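Local coordinates for copper homeostasis protein CutC (Streptococcus agalactiae, PDB 2BDQ) that probably binds copper ions and takes part in copper homeostasis in the cytoplasm, as a TIM-barrel member of the CutC family, at residues P38-G41 with V42-A46; M78-D81 with I82-A85; Y194-E198 with T199-Q203. One frame throughout, in Å; residues are numbered along the deposited sequence.

Contact 1: P38-G41 with V42-A46; sequences PSYG and VIKEA
Pro-38 lays its ring against the side chains of Val-42 and Ile-43, the residues four and five positions on. Its CG comes to 3.5 Å from Ile-43 CG1, the two side chains crossing at about a right angle, while its CB lies 3.8 Å from Val-42 CG1. Ile-43 can reach back because CG1 stands anti to its own carbonyl carbon (chi1 -64°), which directs that branch toward the start of helix 40-52. Between them sits Ser-39, the N-cap: its OG accepts the first-turn N-H of Val-42 at 3.2 Å. The pair Pro-38 and Ile-43, flanking this cap, form a hydrophobic staple. Regular helical bonding starts at once, with Ile-43 N donating to Ser-39 O at 3.1 Å and Lys-44 N to Tyr-40 O at 3.0 Å. Glu-45 CG, anti to its own carbonyl carbon, lies 3.3 Å from Gly-41 O; the bend at chi2 then turns the carboxylate, which forms a salt bridge with Arg-76 of the second subunit. Tyr-40 reaches Glu-87 of its own chain through OH. The same helix start also meets Asp-81 of the second subunit, which bonds to Ser-39 OG and to Gly-41 N. Ser-39 OG thus serves both the cap and the dimer interface, and a carboxylate facing the amino end of a helix would probably be stabilised there by the local positive field.

Contact 2: M78-D81 with I82-A85; sequences MEED and ILRA
Glu-80 and Arg-84, one helical turn apart, are joined by a salt bridge in which Arg-84 NH2 donates to Glu-80 OE2 at 2.7 Å. The oxygen is met on its syn side but 34° out of the carboxylate plane, whereas it lies practically in the guanidinium plane, at the group's edge. Both side chains bend to meet: Glu-80 leaves with CG anti to its backbone N (chi1 -173°) and then bends at chi2, and Arg-84 bends at chi2 and chi3, bringing its CD to 3.5 Å from Glu-80 OE2. Leu-83 CB covers one guanidinium face from 3.6 Å above the plane. The same two residues, Glu-80 and Arg-84, share a backbone bond, Arg-84 N to Glu-80 O, at 3.2 Å. Ile-82 CG1 meets the oxygen end of the carbonyl of Met-78, a selenomethionine, 3.1 Å from Met-78 O.

Further out, Arg-76 pairs with Glu-80 OE1 and with Glu-79, and Glu-87 takes Arg-84 NH1, extending the charge network in both directions along the helix. Asp-81 faces the second subunit, while Ile-82 and Ala-85 pack on Leu-93 of strand 92-95. With Glu-80, Asp-81 and Arg-84 on the side touching the second subunit and Ile-82 and Ala-85 toward the strand, this is the amphipathic helix of a beta-alpha-beta unit in a TIM barrel.

Contact 3: Y194-E198 with T199-Q203; sequences YICQE and TGVKQ
Hydrogen bonds dominate the junction between Ile-195, Cys-196 and residues 199-201. Thr-199 OG1 donates to Ile-195 O at 2.7 Å, approaching 29° out of the carbonyl plane, and accepts from Val-201 N at 3.3 Å, which makes an ST turn. The hydroxyl can do both because chi1 of 59° sets it between the backbone N and the carbonyl carbon of Thr-199. Cys-196 O receives Gly-200 N at 2.8 Å and, weakly, Thr-199 N. Gly-200 is the first residue to leave helical angles, and with its positive phi (93°) the chain turns back there.

Van der Waals contact comes next. Once turned, the chain brings Val-201 O close to Cys-196, at 3.0 Å from CB and 3.4 Å from SG, a tight contact beside the helix. The apolar pair itself is looser, Cys-196 SG standing 4.2 Å from Val-201 CG1. Thr-199 CG2 lies 3.2 Å from Ile-195 O, alongside the hydroxyl's own bond. Around them, Ile-168 of helix 165-175 touches both Thr-199 and Val-201, and Ile-195 and Val-201 rest on Val-183 of strand 180-183.

Two carbonyls from the final turns of helix 192-199 are thus tied to the chain that leads on to strand 203-206: the threonine hydroxyl, donor and acceptor at once, links Ile-195 O to Val-201 N, and backbone bonds from Gly-200 and, weakly, Thr-199 hold Cys-196 O.

How the contacts relate
All three contacts belong to the outer layer of one eight-stranded parallel barrel and come in series along the chain. Contact 1 starts helix 40-52 and contact 2 lies in the next helix, 72-87; their centres are about 12 Å apart and they touch through Tyr-40 CE1 and Arg-84 CG, 3.4 Å apart. Both also touch the second subunit, so together they form part of the dimer interface. Contact 3 closes the last helix before strand 203-206, with its centre about 32 Å from the centre of either of the others and no second-subunit contact. Of the three, contacts 1 and 2 lie at the interface, whereas contact 3 is on the opposite side of the chain's centre.

Contact 1: P38-G41 with V42-A46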
loop_
_atom_site.group_PDB
_atom_site.type_symbol
_atom_site.label_atom_id
_atom_site.label_comp_id
_atom_site.label_asym_id
_atom_site.label_seq_id
_atom_site.Cartn_x
_atom_site.Cartn_y
_atom_site.Cartn_z
ATOM N N PRO A 38 -1.296 2.899 -4.537
ATOM C CA PRO A 38 -2.175 1.749 -4.290
ATOM C C PRO A 38 -1.942 0.645 -5.326
ATOM O O PRO A 38 -1.283 0.869 -6.342
ATOM C CB PRO A 38 -3.577 2.358 -4.383
ATOM C CG PRO A 38 -3.394 3.455 -5.392
ATOM C CD PRO A 38 -2.070 4.068 -4.997
ATOM N N SER A 39 -2.476 -0.545 -5.068
ATOM C CA SER A 39 -2.305 -1.664 -5.987
ATOM C C SER A 39 -2.986 -1.383 -7.329
ATOM O O SER A 39 -3.829 -0.482 -7.440
ATOM C CB SER A 39 -2.881 -2.944 -5.379
ATOM O OG SER A 39 -4.305 -2.929 -5.405
ATOM N N TYR A 40 -2.616 -2.151 -8.350
ATOM C CA TYR A 40 -3.196 -1.982 -9.679
ATOM C C TYR A 40 -4.706 -2.200 -9.625
ATOM O O TYR A 40 -5.473 -1.432 -10.194
ATOM C CB TYR A 40 -2.572 -2.982 -10.656
ATOM C CG TYR A 40 -3.005 -2.818 -12.100
ATOM C CD1 TYR A 40 -2.258 -2.050 -12.990
ATOM C CD2 TYR A 40 -4.128 -3.480 -12.588
ATOM C CE1 TYR A 40 -2.615 -1.953 -14.343
ATOM C CE2 TYR A 40 -4.498 -3.396 -13.928
ATOM C CZ TYR A 40 -3.736 -2.637 -14.800
ATOM O OH TYR A 40 -4.077 -2.575 -16.124
ATOM N N GLY A 41 -5.124 -3.253 -8.936
ATOM C CA GLY A 41 -6.541 -3.542 -8.828
ATOM C C GLY A 41 -7.328 -2.406 -8.199
ATOM O O GLY A 41 -8.432 -2.089 -8.646
ATOM N N VAL A 42 -6.774 -1.798 -7.155
ATOM C CA VAL A 42 -7.442 -0.693 -6.485
ATOM C C VAL A 42 -7.589 0.508 -7.420
ATOM O O VAL A 42 -8.640 1.139 -7.456
ATOM C CB VAL A 42 -6.671 -0.268 -5.207
ATOM C CG1 VAL A 42 -7.118 1.119 -4.755
ATOM C CG2 VAL A 42 -6.934 -1.265 -4.092
ATOM N N ILE A 43 -6.542 0.820 -8.176
ATOM C CA ILE A 43 -6.588 1.959 -9.098
ATOM C C ILE A 43 -7.651 1.754 -10.188
ATOM O O ILE A 43 -8.476 2.637 -10.450
ATOM C CB ILE A 43 -5.202 2.192 -9.765
ATOM C CG1 ILE A 43 -4.171 2.584 -8.697
ATOM C CG2 ILE A 43 -5.294 3.305 -10.806
ATOM C CD1 ILE A 43 -2.743 2.698 -9.230
ATOM N N LYS A 44 -7.636 0.585 -10.813
ATOM C CA LYS A 44 -8.589 0.276 -11.873
ATOM C C LYS A 44 -10.038 0.325 -11.393
ATOM O O LYS A 44 -10.884 0.987 -12.004
ATOM C CB LYS A 44 -8.291 -1.106 -12.451
ATOM C CG LYS A 44 -9.319 -1.641 -13.444
ATOM C CD LYS A 44 -8.902 -3.037 -13.905
ATOM C CE LYS A 44 -9.952 -3.711 -14.774
ATOM N NZ LYS A 44 -10.216 -2.937 -16.014
ATOM N N GLU A 45 -10.325 -0.374 -10.303
ATOM C CA GLU A 45 -11.680 -0.405 -9.777
ATOM C C GLU A 45 -12.135 0.905 -9.149
ATOM O O GLU A 45 -13.287 1.300 -9.303
ATOM C CB GLU A 45 -11.819 -1.549 -8.771
ATOM C CG GLU A 45 -11.567 -2.929 -9.381
ATOM C CD GLU A 45 -12.411 -3.178 -10.626
ATOM O OE1 GLU A 45 -13.636 -2.919 -10.582
ATOM O OE2 GLU A 45 -11.854 -3.642 -11.647
ATOM N N ALA A 46 -11.238 1.573 -8.433
ATOM C CA ALA A 46 -11.589 2.836 -7.807
ATOM C C ALA A 46 -11.939 3.865 -8.883
ATOM O O ALA A 46 -12.956 4.547 -8.780
ATOM C CB ALA A 46 -10.440 3.340 -6.947
#

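Contact 2: M78-D81 with I82-A85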
loop_
_atom_site.group_PDB
_atom_site.type_symbol
_atom_site.label_atom_id
_atom_site.label_comp_id
_atom_site.label_asym_id
_atom_site.label_seq_id
_atom_site.Cartn_x
_atom_site.Cartn_y
_atom_site.Cartn_z
HETATM N N MSE A 78 8.318 4.473 -9.770
HETATM C CA MSE A 78 7.382 5.567 -9.991
HETATM C C MSE A 78 7.020 5.742 -11.466
HETATM O O MSE A 78 5.864 6.017 -11.788
HETATM C CB MSE A 78 7.954 6.871 -9.427
HETATM C CG MSE A 78 8.116 6.828 -7.906
HETATM SE SE MSE A 78 9.090 8.321 -7.154
HETATM C CE MSE A 78 7.809 9.718 -7.456
ATOM N N GLU A 79 7.992 5.584 -12.361
ATOM C CA GLU A 79 7.698 5.723 -13.784
ATOM C C GLU A 79 6.732 4.619 -14.190
ATOM O O GLU A 79 5.794 4.857 -14.939
ATOM C CB GLU A 79 8.975 5.629 -14.625
ATOM C CG GLU A 79 8.728 5.652 -16.138
ATOM C CD GLU A 79 10.009 5.496 -16.951
ATOM O OE1 GLU A 79 10.714 4.474 -16.785
ATOM O OE2 GLU A 79 10.315 6.398 -17.760
ATOM N N GLU A 80 6.961 3.414 -13.677
ATOM C CA GLU A 80 6.100 2.279 -13.994
ATOM C C GLU A 80 4.695 2.503 -13.447
ATOM O O GLU A 80 3.706 2.274 -14.137
ATOM C CB GLU A 80 6.683 0.990 -13.403
ATOM C CG GLU A 80 5.953 -0.290 -13.817
ATOM C CD GLU A 80 5.944 -0.512 -15.322
ATOM O OE1 GLU A 80 6.989 -0.273 -15.966
ATOM O OE2 GLU A 80 4.893 -0.937 -15.857
ATOM N N ASP A 81 4.603 2.957 -12.202
ATOM C CA ASP A 81 3.292 3.185 -11.612
ATOM C C ASP A 81 2.536 4.306 -12.312
ATOM O O ASP A 81 1.301 4.301 -12.346
ATOM C CB ASP A 81 3.411 3.438 -10.104
ATOM C CG ASP A 81 3.586 2.140 -9.324
ATOM O OD1 ASP A 81 2.869 1.161 -9.654
ATOM O OD2 ASP A 81 4.414 2.086 -8.385
ATOM N N ILE A 82 3.270 5.253 -12.893
ATOM C CA ILE A 82 2.644 6.351 -13.617
ATOM C C ILE A 82 2.040 5.837 -14.910
ATOM O O ILE A 82 0.932 6.215 -15.261
ATOM C CB ILE A 82 3.665 7.459 -13.921
ATOM C CG1 ILE A 82 3.933 8.247 -12.633
ATOM C CG2 ILE A 82 3.156 8.379 -15.039
ATOM C CD1 ILE A 82 5.053 9.243 -12.744
ATOM N N LEU A 83 2.762 4.969 -15.614
ATOM C CA LEU A 83 2.266 4.412 -16.872
ATOM C C LEU A 83 0.953 3.665 -16.650
ATOM O O LEU A 83 0.018 3.792 -17.431
ATOM C CB LEU A 83 3.305 3.462 -17.463
ATOM C CG LEU A 83 4.285 3.888 -18.560
ATOM C CD1 LEU A 83 4.374 5.395 -18.726
ATOM C CD2 LEU A 83 5.625 3.277 -18.206
ATOM N N ARG A 84 0.895 2.878 -15.581
ATOM C CA ARG A 84 -0.308 2.132 -15.256
ATOM C C ARG A 84 -1.433 3.097 -14.857
ATOM O O ARG A 84 -2.565 2.956 -15.308
ATOM C CB ARG A 84 -0.018 1.142 -14.119
ATOM C CG ARG A 84 0.335 -0.289 -14.554
ATOM C CD ARG A 84 1.486 -0.382 -15.550
ATOM N NE ARG A 84 1.063 -0.040 -16.905
ATOM C CZ ARG A 84 1.875 0.034 -17.955
ATOM N NH1 ARG A 84 1.385 0.354 -19.143
ATOM N NH2 ARG A 84 3.175 -0.204 -17.821
ATOM N N ALA A 85 -1.118 4.089 -14.030
ATOM C CA ALA A 85 -2.132 5.047 -13.598
ATOM C C ALA A 85 -2.801 5.725 -14.788
ATOM O O ALA A 85 -4.020 5.909 -14.798
ATOM C CB ALA A 85 -1.522 6.096 -12.678
#

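Contact 3: Y194-E198 with T199-Q203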
loop_
_atom_site.group_PDB
_atom_site.type_symbol
_atom_site.label_atom_id
_atom_site.label_comp_id
_atom_site.label_asym_id
_atom_site.label_seq_id
_atom_site.Cartn_x
_atom_site.Cartn_y
_atom_site.Cartn_z
ATOM N N TYR A 194 -13.048 28.466 6.920
ATOM C CA TYR A 194 -12.348 29.609 7.495
ATOM C C TYR A 194 -10.953 29.750 6.897
ATOM O O TYR A 194 -10.552 30.834 6.479
ATOM C CB TYR A 194 -12.234 29.452 9.016
ATOM C CG TYR A 194 -11.613 30.649 9.706
ATOM C CD1 TYR A 194 -12.344 31.820 9.900
ATOM C CD2 TYR A 194 -10.283 30.627 10.128
ATOM C CE1 TYR A 194 -11.769 32.940 10.493
ATOM C CE2 TYR A 194 -9.695 31.742 10.720
ATOM C CZ TYR A 194 -10.443 32.893 10.898
ATOM O OH TYR A 194 -9.859 33.997 11.464
ATOM N N ILE A 195 -10.209 28.651 6.868
ATOM C CA ILE A 195 -8.855 28.667 6.318
ATOM C C ILE A 195 -8.824 29.178 4.877
ATOM O O ILE A 195 -7.960 29.977 4.521
ATOM C CB ILE A 195 -8.210 27.256 6.405
ATOM C CG1 ILE A 195 -7.577 27.064 7.786
ATOM C CG2 ILE A 195 -7.129 27.089 5.354
ATOM C CD1 ILE A 195 -8.527 27.249 8.939
ATOM N N CYS A 196 -9.773 28.726 4.061
ATOM C CA CYS A 196 -9.844 29.143 2.664
ATOM C C CYS A 196 -10.162 30.625 2.476
ATOM O O CYS A 196 -9.538 31.291 1.659
ATOM C CB CYS A 196 -10.882 28.304 1.913
ATOM S SG CYS A 196 -10.383 26.595 1.617
ATOM N N GLN A 197 -11.124 31.149 3.227
ATOM C CA GLN A 197 -11.470 32.557 3.071
ATOM C C GLN A 197 -10.368 33.496 3.554
ATOM O O GLN A 197 -10.218 34.592 3.030
ATOM C CB GLN A 197 -12.770 32.890 3.809
ATOM C CG GLN A 197 -12.605 33.035 5.303
ATOM C CD GLN A 197 -13.782 33.727 5.951
ATOM O OE1 GLN A 197 -13.787 33.965 7.158
ATOM N NE2 GLN A 197 -14.791 34.053 5.151
ATOM N N GLU A 198 -9.593 33.069 4.546
ATOM C CA GLU A 198 -8.525 33.915 5.075
ATOM C C GLU A 198 -7.228 33.824 4.278
ATOM O O GLU A 198 -6.321 34.637 4.468
ATOM C CB GLU A 198 -8.240 33.561 6.540
ATOM C CG GLU A 198 -9.417 33.774 7.474
ATOM C CD GLU A 198 -9.863 35.231 7.548
ATOM O OE1 GLU A 198 -11.081 35.482 7.447
ATOM O OE2 GLU A 198 -9.001 36.118 7.712
ATOM N N THR A 199 -7.133 32.844 3.388
ATOM C CA THR A 199 -5.919 32.673 2.599
ATOM C C THR A 199 -6.136 32.858 1.104
ATOM O O THR A 199 -5.191 33.134 0.366
ATOM C CB THR A 199 -5.313 31.267 2.809
ATOM O OG1 THR A 199 -6.279 30.278 2.436
ATOM C CG2 THR A 199 -4.911 31.064 4.269
ATOM N N GLY A 200 -7.380 32.703 0.666
ATOM C CA GLY A 200 -7.676 32.831 -0.744
ATOM C C GLY A 200 -7.623 31.477 -1.433
ATOM O O GLY A 200 -7.751 31.394 -2.654
ATOM N N VAL A 201 -7.418 30.414 -0.655
ATOM C CA VAL A 201 -7.364 29.054 -1.195
ATOM C C VAL A 201 -8.785 28.593 -1.520
ATOM O O VAL A 201 -9.710 28.878 -0.767
ATOM C CB VAL A 201 -6.732 28.075 -0.166
ATOM C CG1 VAL A 201 -6.836 26.636 -0.670
ATOM C CG2 VAL A 201 -5.269 28.450 0.071
ATOM N N LYS A 202 -8.961 27.892 -2.640
ATOM C CA LYS A 202 -10.284 27.411 -3.040
ATOM C C LYS A 202 -10.421 25.891 -3.045
ATOM O O LYS A 202 -11.445 25.359 -3.490
ATOM C CB LYS A 202 -10.651 27.936 -4.432
ATOM C CG LYS A 202 -10.693 29.446 -4.533
ATOM C CD LYS A 202 -9.346 29.988 -4.976
ATOM C CE LYS A 202 -9.299 30.197 -6.494
ATOM N NZ LYS A 202 -9.746 29.006 -7.280
ATOM N N GLN A 203 -9.397 25.189 -2.561
ATOM C CA GLN A 203 -9.424 23.725 -2.521
ATOM C C GLN A 203 -8.884 23.182 -1.200
ATOM O O GLN A 203 -7.839 23.612 -0.718
ATOM C CB GLN A 203 -8.610 23.154 -3.682
ATOM C CG GLN A 203 -9.032 23.712 -5.030
ATOM C CD GLN A 203 -8.480 22.898 -6.181
ATOM O OE1 GLN A 203 -8.730 21.695 -6.277
ATOM N NE2 GLN A 203 -7.732 23.548 -7.065
#